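Local coordinates for protein SxtG (Microseira wollei, PDB 6U1R) that acts as an amidinotransferase of the saxitoxin biosynthetic pathway, probably passing an amidino group to an acceptor amine through a covalent enzyme intermediate, at residues V28-E33 against V373-T378; I142-I147 against G174-A179. All coordinates share one frame; numbering follows the deposited sequence.

Contact 1. Residues V28-E33 against V373-T378; sequences VNSYNE and VRRRGT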
# COMPACT_ATOMS: atom_id res chain seq x y z
N VAL A 28 0.15 7.36 18.25
CA VAL A 28 1.21 6.53 17.67
C VAL A 28 2.54 7.26 17.84
O VAL A 28 2.72 8.38 17.33
CB VAL A 28 0.93 6.23 16.19
CG1 VAL A 28 2.07 5.43 15.54
CG2 VAL A 28 -0.38 5.48 16.08
N ASN A 29 3.48 6.64 18.57
CA ASN A 29 4.79 7.26 18.84
C ASN A 29 5.70 6.13 19.33
O ASN A 29 5.66 5.79 20.51
CB ASN A 29 4.67 8.36 19.88
CG ASN A 29 5.95 9.13 20.05
OD1 ASN A 29 6.16 10.14 19.40
ND2 ASN A 29 6.84 8.62 20.92
N SER A 30 6.52 5.56 18.43
CA SER A 30 7.47 4.52 18.84
C SER A 30 8.67 4.55 17.92
O SER A 30 8.52 4.38 16.71
CB SER A 30 6.85 3.12 18.84
OG SER A 30 7.82 2.20 19.35
N TYR A 31 9.86 4.74 18.49
CA TYR A 31 11.09 4.91 17.74
C TYR A 31 12.10 3.79 17.93
O TYR A 31 13.11 3.78 17.23
CB TYR A 31 11.74 6.25 18.13
CG TYR A 31 10.98 7.46 17.67
CD1 TYR A 31 11.08 7.90 16.36
CD2 TYR A 31 10.17 8.18 18.55
CE1 TYR A 31 10.41 9.04 15.93
CE2 TYR A 31 9.48 9.31 18.12
CZ TYR A 31 9.61 9.73 16.82
OH TYR A 31 8.95 10.85 16.38
N ASN A 32 11.86 2.85 18.84
CA ASN A 32 12.82 1.80 19.16
C ASN A 32 12.09 0.72 19.94
O ASN A 32 10.89 0.82 20.19
CB ASN A 32 14.00 2.40 19.93
CG ASN A 32 13.52 3.17 21.12
OD1 ASN A 32 12.88 2.60 22.00
ND2 ASN A 32 13.75 4.49 21.13
N GLU A 33 12.83 -0.30 20.37
CA GLU A 33 12.21 -1.47 21.00
C GLU A 33 12.08 -1.36 22.52
O GLU A 33 11.55 -2.28 23.14
CB GLU A 33 13.00 -2.75 20.66
CG GLU A 33 13.28 -2.96 19.15
CD GLU A 33 12.04 -3.31 18.32
OE1 GLU A 33 11.01 -3.74 18.89
OE2 GLU A 33 12.09 -3.12 17.07
N VAL A 373 2.65 0.44 19.62
CA VAL A 373 2.29 1.67 18.92
C VAL A 373 2.70 2.92 19.69
O VAL A 373 2.90 3.97 19.08
CB VAL A 373 0.77 1.67 18.59
CG1 VAL A 373 0.45 0.54 17.63
CG2 VAL A 373 -0.06 1.53 19.82
N ARG A 374 2.82 2.87 21.02
CA ARG A 374 3.23 4.07 21.76
C ARG A 374 4.24 3.71 22.84
O ARG A 374 3.91 3.01 23.80
CB ARG A 374 2.05 4.82 22.37
CG ARG A 374 2.50 6.16 22.95
CD ARG A 374 1.34 7.13 23.20
NE ARG A 374 0.46 6.64 24.25
CZ ARG A 374 -0.69 6.00 24.05
NH1 ARG A 374 -1.13 5.73 22.83
NH2 ARG A 374 -1.40 5.61 25.09
N ARG A 375 5.46 4.20 22.66
CA ARG A 375 6.51 4.21 23.66
C ARG A 375 6.94 5.66 23.87
O ARG A 375 7.28 6.35 22.91
CB ARG A 375 7.73 3.39 23.23
CG ARG A 375 7.53 1.88 23.12
CD ARG A 375 8.81 1.22 22.64
NE ARG A 375 8.61 -0.22 22.51
CZ ARG A 375 8.65 -1.07 23.52
NH1 ARG A 375 8.91 -0.66 24.76
NH2 ARG A 375 8.42 -2.37 23.29
N ARG A 376 6.96 6.10 25.12
CA ARG A 376 7.32 7.48 25.42
C ARG A 376 8.76 7.77 25.01
O ARG A 376 9.70 7.17 25.54
CB ARG A 376 7.12 7.71 26.92
CG ARG A 376 7.11 9.15 27.36
CD ARG A 376 6.48 9.27 28.76
NE ARG A 376 7.21 8.51 29.78
CZ ARG A 376 6.79 7.37 30.35
NH1 ARG A 376 5.63 6.80 30.03
NH2 ARG A 376 7.57 6.80 31.27
N GLY A 377 8.95 8.69 24.07
CA GLY A 377 10.30 9.03 23.65
C GLY A 377 10.33 9.80 22.35
O GLY A 377 9.30 10.16 21.78
N THR A 378 11.56 10.05 21.90
CA THR A 378 11.88 10.87 20.74
C THR A 378 12.87 10.12 19.84
O THR A 378 13.39 9.07 20.21
CB THR A 378 12.47 12.21 21.17
OG1 THR A 378 13.53 11.94 22.09
CG2 THR A 378 11.43 13.10 21.84
O HOH W 1 7.81 12.34 21.28
O HOH W 2 9.87 5.78 21.34
O HOH W 3 14.92 6.98 19.43
O HOH W 4 8.90 -3.87 20.75
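Asn29 is gripped by Val373-Thr378 through both backbone and side chain. Its N donates to Val373 O at 2.8 Å and its O receives Arg375 N at 2.7 Å, a bridge completed by a CA-H...O contact from Arg374 CA to Asn29 O. With CG anti to the backbone N (chi1 -173°), the amide reaches along residues 375-377, and ND2 divides its hydrogens between Arg375 O (3.1 Å) and Gly377 O (3.0 Å). Both acceptors lie close to the amide plane, which fixes the rotation of the group. The single bridge lies on strand 370-375, an edge strand of a mixed three-stranded sheet, where Val373 and Arg374 form a classic beta bulge opposite Glu39. Packing is led by the extended chain of Arg375, whose CD meets Asn32 O at 3.2 Å. Glu33 O sits over the centre of its guanidinium, 3.1 Å above the plane, where the angle is too poor for a hydrogen bond; NE makes a salt bridge to Asp372, and NH1 hydrogen-bonds to Asp35 O and Met325 O. Near its rim, one face of the Tyr31 ring takes Thr378 C. Water joins Tyr31 N to Arg375 O, and another links Arg375 NH2 to Glu33 OE1, whose carboxylate also binds Arg221 N and His367 NE2.

Contact 2. Residues I142-I147 against G174-A179; sequences IGNEII and GAKWTA
An extended Glu145 (chi1 -179°, chi2 -178°) carries its carboxylate past Lys176 to Thr178, whose OG1 is set between the backbone N and the carbonyl carbon (chi1 66°), and the two side chains meet at about a right angle. Thr178 OG1 donates to Glu145 OE2 at 2.6 Å, arriving from the anti side and somewhat out of the carboxylate plane. The same oxygen is also hydrogen-bonded to His245 NE2 of the same chain, and these two partners would be expected to stabilise its negative charge. On the face formed by Glu145, Ile147, Lys176 and Thr178, Ile147 CG1 lies alongside Thr178 OG1 at 3.6 Å. Just before the strand, Asn144 OD1 meets the aliphatic chain of Lys176 at CD, 3.6 Å away. Ile146 and Trp177 occupy the other face, against Leu167 of helix 164-172. The indole presents its edge to Ile146 O, with CD1 3.8 Å away, and NE1 bonds to Glu148. Between the two faces the backbone bonds run alternately from either strand: Lys176 N to Asn144 O, Ile146 N to Lys176 O at 2.9 Å, then Thr178 N to Ile146 O. Trp241 and Arg244 of the second subunit bond to Trp177 O and Ala175 O. Parallel strands 145-148 and 176-179, linked through helix 164-172 with a Schellman motif at Gly174, make a beta-alpha-beta unit at the subunit interface.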
# COMPACT_ATOMS: atom_id res chain seq x y z
N ILE A 142 7.08 3.44 12.80
CA ILE A 142 8.26 4.30 12.66
C ILE A 142 7.85 5.68 13.15
O ILE A 142 7.26 6.47 12.40
CB ILE A 142 8.79 4.37 11.22
CG1 ILE A 142 9.06 2.98 10.64
CG2 ILE A 142 10.08 5.22 11.18
CD1 ILE A 142 10.08 2.15 11.42
N GLY A 143 8.15 5.99 14.41
CA GLY A 143 7.77 7.29 14.93
C GLY A 143 6.26 7.41 15.04
O GLY A 143 5.63 6.63 15.76
N ASN A 144 5.65 8.34 14.31
CA ASN A 144 4.20 8.51 14.33
C ASN A 144 3.51 7.86 13.13
O ASN A 144 2.32 8.10 12.92
CB ASN A 144 3.83 10.00 14.39
CG ASN A 144 4.25 10.76 13.15
OD1 ASN A 144 4.81 10.19 12.21
ND2 ASN A 144 3.95 12.06 13.12
N GLU A 145 4.22 7.00 12.39
CA GLU A 145 3.71 6.39 11.16
C GLU A 145 3.57 4.88 11.32
O GLU A 145 4.50 4.21 11.79
CB GLU A 145 4.65 6.69 9.99
CG GLU A 145 4.20 6.12 8.66
CD GLU A 145 5.18 6.40 7.53
OE1 GLU A 145 6.34 6.76 7.82
OE2 GLU A 145 4.79 6.26 6.35
N ILE A 146 2.42 4.35 10.88
CA ILE A 146 2.22 2.91 10.71
C ILE A 146 2.31 2.57 9.22
O ILE A 146 1.62 3.19 8.39
CB ILE A 146 0.88 2.46 11.33
CG1 ILE A 146 0.89 2.78 12.83
CG2 ILE A 146 0.63 0.97 11.09
CD1 ILE A 146 -0.32 2.40 13.57
N ILE A 147 3.20 1.64 8.86
CA ILE A 147 3.42 1.22 7.47
C ILE A 147 2.94 -0.22 7.30
O ILE A 147 3.39 -1.13 8.01
CB ILE A 147 4.92 1.32 7.09
CG1 ILE A 147 5.46 2.72 7.36
CG2 ILE A 147 5.12 0.94 5.61
CD1 ILE A 147 6.97 2.83 7.25
N GLY A 174 -4.33 11.61 14.49
CA GLY A 174 -3.14 12.30 13.99
C GLY A 174 -2.05 11.40 13.45
O GLY A 174 -1.04 11.92 12.95
N ALA A 175 -2.18 10.08 13.50
CA ALA A 175 -1.11 9.21 13.06
C ALA A 175 -0.96 9.24 11.54
O ALA A 175 -1.93 9.42 10.80
CB ALA A 175 -1.38 7.78 13.53
N LYS A 176 0.27 9.03 11.08
CA LYS A 176 0.51 8.78 9.67
C LYS A 176 0.34 7.29 9.38
O LYS A 176 0.54 6.45 10.25
CB LYS A 176 1.89 9.28 9.28
CG LYS A 176 1.99 10.79 9.42
CD LYS A 176 3.38 11.33 9.10
CE LYS A 176 3.38 12.86 9.16
NZ LYS A 176 4.40 13.46 8.25
N TRP A 177 -0.10 6.99 8.17
CA TRP A 177 -0.58 5.65 7.84
C TRP A 177 -0.36 5.45 6.35
O TRP A 177 -1.03 6.09 5.53
CB TRP A 177 -2.04 5.50 8.25
CG TRP A 177 -2.70 4.19 7.93
CD1 TRP A 177 -2.10 2.98 7.75
CD2 TRP A 177 -4.11 3.97 7.78
NE1 TRP A 177 -3.05 2.02 7.47
CE2 TRP A 177 -4.29 2.61 7.48
CE3 TRP A 177 -5.23 4.81 7.84
CZ2 TRP A 177 -5.55 2.06 7.25
CZ3 TRP A 177 -6.47 4.27 7.60
CH2 TRP A 177 -6.63 2.90 7.32
N THR A 178 0.56 4.56 6.00
CA THR A 178 0.97 4.40 4.63
C THR A 178 1.08 2.92 4.34
O THR A 178 1.13 2.09 5.25
CB THR A 178 2.31 5.11 4.34
OG1 THR A 178 3.37 4.48 5.05
CG2 THR A 178 2.29 6.54 4.79
N ALA A 179 1.08 2.57 3.05
CA ALA A 179 1.26 1.19 2.63
C ALA A 179 2.35 1.13 1.56
O ALA A 179 2.45 2.02 0.71
CB ALA A 179 -0.03 0.60 2.07

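Overall arrangement
In sequence, contact 2 is nested within the long loop that contact 1 closes: 28-33 comes first, then 142-147 and 174-179, and finally 373-378 near the C-terminus. Their centres are about 12 Å apart on the same side of the chain's centre. Two separate three-stranded sheets are involved, with strand 370-375 at the edge of one and strands 145-148 and 176-179 in the other. Residues 28-33 bind them together, through a probable hydrogen bond from Gly143 N to Ser30 O and the packing of Val28 CG2 on Ala175 CB. The N-terminal part of the modelled chain thus connects the C-terminal strand to a beta-alpha-beta unit that meets the second subunit, while Glu33 lies about 10 Å, side chain to side chain, from Cys368, the predicted amidino-cysteine residue.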